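Local coordinates for AlyGC (Glaciecola chathamensis, PDB 5GKD), which is a marine bacterial alginate lyase of polysaccharide lyase family 6, which probably cleaves the glycosidic bonds of alginate by beta-elimination, at residues A[91-96]-A[124-129]; A[105-110]-A[135-140]. All blocks are in the same frame, centred on the assembly; numbering follows the deposited sequence.

How the interactions relate
From the N terminus the chain runs through 91-96, 105-110, 124-129 and 135-140, so the two contacts cross rather than nest. Interaction 1 closes a turn of the parallel beta-helix when 124-129 returns beside 91-96. Before that turn is complete, 105-110 has started the loop that interaction 2 closes at 135-140. Interaction 1 joins successive coils along one face, and interaction 2 joins them round a corner elsewhere on the same solenoid. Between them lies an apolar interior: Phe93 packs on Val106 with CZ 3.4 Å from CG2, Val126 meets Phe135 and Leu140, and Ile91 meets Val109. Interaction 1 also reaches outward to bound phosphate, whereas interaction 2 includes a turn in the coils.

Interaction 1 (A[91-96]-A[124-129]); sequences IAFRRN and SWVMVY. With PO4 (phosphate ion), chain G; PO4 (phosphate ion), chain I.
The amide N of Ile91 donates to Trp125 O at 2.8 Å, the first of three backbone hydrogen bonds that join adjacent coils of the parallel beta-helix. Ile91 O then accepts from Met127 N, and Met127 O from Phe93 N at 3.0 Å. Ile91 pairs with Val126 and Ala92 with Met127, and the strands beyond them, 65-69 and 150-152, extend the same parallel arrangement.

Regular pairing stops at Phe93, the centre of an inverse gamma turn. Its ring leans on Val128, whose CG1 lies over one face, 4.3 Å from the ring centroid, while Met127 O is at the ring edge. With CG anti to the carbonyl carbon (chi1 -76°), the phenyl group runs alongside the Val128 side chain and points the same way.

Beyond the turn, Arg94 lies across Tyr129. Its extended chain puts CD squarely over the tyrosine ring, 3.4 Å from the centroid in a CH-pi contact, and the guanidinium continues almost parallel to that ring, the planes 6° apart, with Tyr129 OH over its centre. Both side chains end at one phosphate ion, probably from the crystallisation liquor. Tyr129 OH donates to its O1 at 2.8 Å, and Arg94 NH1 reaches its O2 at 2.9 Å. A second phosphate is bound by Arg95, with NE on O3 and NH2 on O2 at 2.6 Å.

Interaction 2 (A[105-110]-A[135-140]); sequences RVTQVV and FDHNHL
A bend between two beta-helix faces, repeated from one coil to the next, brings Asn138 against the turn at Gln108. The amide of Asn138 bridges the bend: OD1 accepts from Val109 N at 2.8 Å, in the plane of the side-chain carbonyl, and ND2 donates to Val106 O at 3.0 Å, from above that backbone carbonyl's plane. Val106 O also takes the amide hydrogen of Asp136, so two donors grip it. ND2 itself lies over the centre of the Phe135 ring, 3.0 Å above its plane.

The chain turns its corner at Gln108, which has positive phi, and His137, also at positive phi, occupies the matching place in the next coil. In the following coil Asn169 repeats the pattern, accepting from Asn138 N and donating to Phe135 O: an asparagine stack within a turn, as in other parallel beta-helix proteins of the pectate lyase type. Strand pairing flanks the bend, with Val106 beside Phe135 and Thr107 beside Asp136 before it, and His139 N bonded to Val109 O after it.

Toward the outside, Arg105 reaches Asp136 through a fully extended chain (chi1 178°) and makes a side-on salt bridge, NE to OD1 at 2.8 Å and NH1 to OD2 at 2.9 Å. Guanidinium and carboxylate are turned 39° apart, and NE and NH1 accordingly meet the syn sides of the two oxygens from out of the carboxylate plane. Asp136 OD2 has a further donor in His137 ND1 at 2.8 Å, which meets its anti lone pair, while the imidazole stacks on His168.

Interaction 1 (A[91-96]-A[124-129])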
loop_
_atom_site.group_PDB
_atom_site.type_symbol
_atom_site.label_atom_id
_atom_site.label_comp_id
_atom_site.label_asym_id
_atom_site.label_seq_id
_atom_site.Cartn_x
_atom_site.Cartn_y
_atom_site.Cartn_z
ATOM N N ILE A 91 11.563 -14.240 21.208
ATOM C CA ILE A 91 12.345 -15.076 22.115
ATOM C C ILE A 91 13.091 -16.119 21.294
ATOM O O ILE A 91 12.468 -16.935 20.607
ATOM C CB ILE A 91 11.464 -15.779 23.150
ATOM C CG1 ILE A 91 10.659 -14.781 23.972
ATOM C CG2 ILE A 91 12.325 -16.671 24.060
ATOM C CD1 ILE A 91 9.761 -15.473 24.960
ATOM N N ALA A 92 14.413 -16.131 21.399
ATOM C CA ALA A 92 15.240 -17.092 20.675
ATOM C C ALA A 92 16.216 -17.767 21.622
ATOM O O ALA A 92 16.868 -17.102 22.438
ATOM C CB ALA A 92 16.019 -16.423 19.552
ATOM N N PHE A 93 16.328 -19.089 21.498
ATOM C CA PHE A 93 17.269 -19.873 22.287
ATOM C C PHE A 93 18.644 -19.898 21.629
ATOM O O PHE A 93 19.271 -20.952 21.472
ATOM C CB PHE A 93 16.730 -21.289 22.485
ATOM C CG PHE A 93 15.636 -21.393 23.511
ATOM C CD1 PHE A 93 14.331 -21.028 23.201
ATOM C CD2 PHE A 93 15.902 -21.900 24.771
ATOM C CE1 PHE A 93 13.333 -21.136 24.138
ATOM C CE2 PHE A 93 14.896 -22.021 25.709
ATOM C CZ PHE A 93 13.614 -21.627 25.392
ATOM N N ARG A 94 19.110 -18.728 21.213
ATOM C CA ARG A 94 20.447 -18.559 20.668
ATOM C C ARG A 94 20.782 -17.076 20.678
ATOM O O ARG A 94 19.892 -16.217 20.702
ATOM C CB ARG A 94 20.566 -19.109 19.238
ATOM C CG ARG A 94 19.940 -18.196 18.220
ATOM C CD ARG A 94 19.976 -18.730 16.803
ATOM N NE ARG A 94 19.361 -17.760 15.915
ATOM C CZ ARG A 94 19.391 -17.813 14.588
ATOM N NH1 ARG A 94 18.791 -16.868 13.891
ATOM N NH2 ARG A 94 20.004 -18.807 13.955
ATOM N N ARG A 95 22.086 -16.790 20.663
ATOM C CA ARG A 95 22.551 -15.468 20.278
ATOM C C ARG A 95 22.488 -15.288 18.765
ATOM O O ARG A 95 21.963 -14.286 18.272
ATOM C CB ARG A 95 23.984 -15.242 20.768
ATOM C CG ARG A 95 24.567 -13.909 20.299
ATOM C CD ARG A 95 25.942 -13.662 20.893
ATOM N NE ARG A 95 26.395 -12.318 20.585
ATOM C CZ ARG A 95 27.384 -11.688 21.213
ATOM N NH1 ARG A 95 28.042 -12.285 22.196
ATOM N NH2 ARG A 95 27.710 -10.454 20.853
ATOM N N ASN A 96 23.044 -16.247 18.032
ATOM C CA ASN A 96 23.095 -16.266 16.572
ATOM C C ASN A 96 23.395 -17.702 16.167
ATOM O O ASN A 96 23.488 -18.585 17.018
ATOM C CB ASN A 96 24.134 -15.286 16.024
ATOM C CG ASN A 96 25.499 -15.489 16.631
ATOM O OD1 ASN A 96 26.041 -16.599 16.640
ATOM N ND2 ASN A 96 26.062 -14.417 17.164
ATOM N N SER A 124 8.541 -14.567 14.092
ATOM C CA SER A 124 8.095 -15.641 14.956
ATOM C C SER A 124 8.237 -15.164 16.385
ATOM O O SER A 124 9.046 -14.282 16.671
ATOM C CB SER A 124 8.903 -16.908 14.742
ATOM O OG SER A 124 8.461 -17.608 13.596
ATOM N N TRP A 125 7.441 -15.729 17.277
ATOM C CA TRP A 125 7.521 -15.252 18.649
ATOM C C TRP A 125 8.501 -16.056 19.487
ATOM O O TRP A 125 9.191 -15.477 20.334
ATOM C CB TRP A 125 6.138 -15.246 19.293
ATOM C CG TRP A 125 5.333 -14.043 18.895
ATOM C CD1 TRP A 125 5.695 -13.065 17.994
ATOM C CD2 TRP A 125 4.053 -13.663 19.401
ATOM N NE1 TRP A 125 4.697 -12.129 17.890
ATOM C CE2 TRP A 125 3.687 -12.465 18.755
ATOM C CE3 TRP A 125 3.170 -14.226 20.326
ATOM C CZ2 TRP A 125 2.487 -11.827 19.017
ATOM C CZ3 TRP A 125 1.979 -13.592 20.567
ATOM C CH2 TRP A 125 1.648 -12.413 19.924
ATOM N N VAL A 126 8.583 -17.373 19.278
ATOM C CA VAL A 126 9.524 -18.226 19.994
ATOM C C VAL A 126 10.228 -19.138 18.998
ATOM O O VAL A 126 9.568 -19.840 18.229
ATOM C CB VAL A 126 8.811 -19.064 21.077
ATOM C CG1 VAL A 126 9.810 -19.849 21.888
ATOM C CG2 VAL A 126 7.942 -18.169 21.976
ATOM N N MET A 127 11.563 -19.157 19.036
ATOM C CA MET A 127 12.375 -20.048 18.214
ATOM C C MET A 127 13.339 -20.801 19.106
ATOM O O MET A 127 14.143 -20.179 19.808
ATOM C CB MET A 127 13.160 -19.286 17.142
ATOM C CG MET A 127 12.274 -18.589 16.146
ATOM S SD MET A 127 11.389 -19.679 15.028
ATOM C CE MET A 127 12.647 -20.110 13.922
ATOM N N VAL A 128 13.282 -22.137 19.060
ATOM C CA VAL A 128 14.119 -22.988 19.903
ATOM C C VAL A 128 15.273 -23.529 19.070
ATOM O O VAL A 128 15.060 -24.050 17.969
ATOM C CB VAL A 128 13.306 -24.137 20.524
ATOM C CG1 VAL A 128 14.066 -24.738 21.709
ATOM C CG2 VAL A 128 11.965 -23.644 20.990
ATOM N N TYR A 129 16.490 -23.410 19.589
ATOM C CA TYR A 129 17.676 -24.031 19.000
ATOM C C TYR A 129 18.364 -24.882 20.065
ATOM O O TYR A 129 17.920 -24.951 21.208
ATOM C CB TYR A 129 18.658 -22.990 18.448
ATOM C CG TYR A 129 18.071 -22.018 17.440
ATOM C CD1 TYR A 129 17.276 -20.953 17.844
ATOM C CD2 TYR A 129 18.310 -22.177 16.091
ATOM C CE1 TYR A 129 16.742 -20.078 16.919
ATOM C CE2 TYR A 129 17.782 -21.311 15.170
ATOM C CZ TYR A 129 17.003 -20.268 15.580
ATOM O OH TYR A 129 16.484 -19.410 14.643
HETATM P P PO4 G . 17.355 -18.595 11.002
HETATM O O1 PO4 G . 17.399 -19.756 11.968
HETATM O O2 PO4 G . 18.557 -17.686 11.155
HETATM O O3 PO4 G . 16.080 -17.829 11.261
HETATM O O4 PO4 G . 17.359 -19.110 9.582
HETATM P P PO4 I . 24.848 -9.150 18.960
HETATM O O1 PO4 I . 23.758 -8.417 19.706
HETATM O O2 PO4 I . 26.190 -8.829 19.574
HETATM O O3 PO4 I . 24.638 -10.647 19.012
HETATM O O4 PO4 I . 24.819 -8.699 17.525
#

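Interaction 2 (A[105-110]-A[135-140])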
loop_
_atom_site.group_PDB
_atom_site.type_symbol
_atom_site.label_atom_id
_atom_site.label_comp_id
_atom_site.label_asym_id
_atom_site.label_seq_id
_atom_site.Cartn_x
_atom_site.Cartn_y
_atom_site.Cartn_z
ATOM N N ARG A 105 15.723 -22.872 30.083
ATOM C CA ARG A 105 14.289 -22.929 30.312
ATOM C C ARG A 105 13.693 -21.532 30.259
ATOM O O ARG A 105 14.240 -20.595 30.845
ATOM C CB ARG A 105 14.011 -23.588 31.658
ATOM C CG ARG A 105 12.564 -23.662 32.033
ATOM C CD ARG A 105 12.401 -24.324 33.387
ATOM N NE ARG A 105 11.006 -24.448 33.770
ATOM C CZ ARG A 105 10.598 -24.789 34.985
ATOM N NH1 ARG A 105 9.304 -24.890 35.257
ATOM N NH2 ARG A 105 11.498 -25.054 35.922
ATOM N N VAL A 106 12.589 -21.387 29.533
ATOM C CA VAL A 106 11.781 -20.178 29.567
ATOM C C VAL A 106 10.429 -20.576 30.130
ATOM O O VAL A 106 9.739 -21.417 29.546
ATOM C CB VAL A 106 11.627 -19.541 28.176
ATOM C CG1 VAL A 106 10.645 -18.367 28.226
ATOM C CG2 VAL A 106 12.966 -19.115 27.624
ATOM N N THR A 107 10.052 -19.990 31.259
ATOM C CA THR A 107 8.847 -20.392 31.964
ATOM C C THR A 107 8.145 -19.155 32.504
ATOM O O THR A 107 8.792 -18.192 32.908
ATOM C CB THR A 107 9.149 -21.383 33.107
ATOM O OG1 THR A 107 7.934 -21.780 33.759
ATOM C CG2 THR A 107 10.113 -20.766 34.141
ATOM N N GLN A 108 6.818 -19.167 32.457
ATOM C CA GLN A 108 6.026 -18.094 33.029
ATOM C C GLN A 108 6.357 -16.753 32.382
ATOM O O GLN A 108 6.546 -15.741 33.058
ATOM C CB GLN A 108 6.205 -18.032 34.552
ATOM C CG GLN A 108 5.741 -19.292 35.290
ATOM C CD GLN A 108 5.519 -19.045 36.773
ATOM O OE1 GLN A 108 4.849 -18.100 37.142
ATOM N NE2 GLN A 108 6.082 -19.894 37.619
ATOM N N VAL A 109 6.428 -16.736 31.059
ATOM C CA VAL A 109 6.457 -15.452 30.387
ATOM C C VAL A 109 5.278 -15.343 29.431
ATOM O O VAL A 109 4.826 -16.317 28.819
ATOM C CB VAL A 109 7.798 -15.122 29.685
ATOM C CG1 VAL A 109 8.911 -16.033 30.100
ATOM C CG2 VAL A 109 7.663 -14.968 28.187
ATOM N N VAL A 110 4.765 -14.120 29.347
ATOM C CA VAL A 110 3.600 -13.767 28.561
ATOM C C VAL A 110 4.077 -13.011 27.330
ATOM O O VAL A 110 4.914 -12.108 27.437
ATOM C CB VAL A 110 2.629 -12.896 29.377
ATOM C CG1 VAL A 110 1.485 -12.422 28.514
ATOM C CG2 VAL A 110 2.130 -13.624 30.616
ATOM N N PHE A 135 10.303 -25.046 27.301
ATOM C CA PHE A 135 9.433 -23.880 27.192
ATOM C C PHE A 135 8.081 -24.263 27.800
ATOM O O PHE A 135 7.283 -24.967 27.163
ATOM C CB PHE A 135 9.322 -23.448 25.732
ATOM C CG PHE A 135 8.530 -22.198 25.521
ATOM C CD1 PHE A 135 9.146 -20.951 25.560
ATOM C CD2 PHE A 135 7.174 -22.265 25.238
ATOM C CE1 PHE A 135 8.413 -19.791 25.357
ATOM C CE2 PHE A 135 6.446 -21.116 25.016
ATOM C CZ PHE A 135 7.063 -19.881 25.075
ATOM N N ASP A 136 7.822 -23.799 29.028
ATOM C CA ASP A 136 6.700 -24.295 29.815
ATOM C C ASP A 136 5.993 -23.184 30.585
ATOM O O ASP A 136 6.595 -22.173 30.949
ATOM C CB ASP A 136 7.163 -25.362 30.810
ATOM C CG ASP A 136 8.025 -24.772 31.905
ATOM O OD1 ASP A 136 9.231 -24.625 31.669
ATOM O OD2 ASP A 136 7.501 -24.424 32.986
ATOM N N HIS A 137 4.696 -23.409 30.852
ATOM C CA HIS A 137 3.864 -22.492 31.633
ATOM C C HIS A 137 3.941 -21.065 31.089
ATOM O O HIS A 137 3.926 -20.089 31.836
ATOM C CB HIS A 137 4.224 -22.539 33.128
ATOM C CG HIS A 137 3.950 -23.872 33.774
ATOM N ND1 HIS A 137 4.871 -24.903 33.786
ATOM C CD2 HIS A 137 2.847 -24.348 34.405
ATOM C CE1 HIS A 137 4.351 -25.952 34.401
ATOM N NE2 HIS A 137 3.126 -25.643 34.786
ATOM N N ASN A 138 3.997 -20.937 29.768
ATOM C CA ASN A 138 3.986 -19.631 29.128
ATOM C C ASN A 138 2.597 -19.324 28.557
ATOM O O ASN A 138 1.693 -20.170 28.542
ATOM C CB ASN A 138 5.078 -19.562 28.054
ATOM C CG ASN A 138 6.453 -19.759 28.634
ATOM O OD1 ASN A 138 6.909 -18.964 29.463
ATOM N ND2 ASN A 138 7.127 -20.828 28.221
ATOM N N HIS A 139 2.435 -18.086 28.092
ATOM C CA HIS A 139 1.122 -17.550 27.722
ATOM C C HIS A 139 1.318 -16.675 26.483
ATOM O O HIS A 139 1.798 -15.539 26.593
ATOM C CB HIS A 139 0.542 -16.781 28.904
ATOM C CG HIS A 139 -0.762 -16.090 28.647
ATOM N ND1 HIS A 139 -1.812 -16.151 29.540
ATOM C CD2 HIS A 139 -1.164 -15.266 27.650
ATOM C CE1 HIS A 139 -2.818 -15.425 29.086
ATOM N NE2 HIS A 139 -2.446 -14.869 27.945
ATOM N N LEU A 140 0.959 -17.210 25.311
ATOM C CA LEU A 140 1.138 -16.539 24.029
ATOM C C LEU A 140 -0.218 -16.317 23.380
ATOM O O LEU A 140 -0.883 -17.279 22.982
ATOM C CB LEU A 140 2.022 -17.357 23.093
ATOM C CG LEU A 140 3.290 -17.882 23.750
ATOM C CD1 LEU A 140 4.101 -18.704 22.767
ATOM C CD2 LEU A 140 4.091 -16.693 24.266
#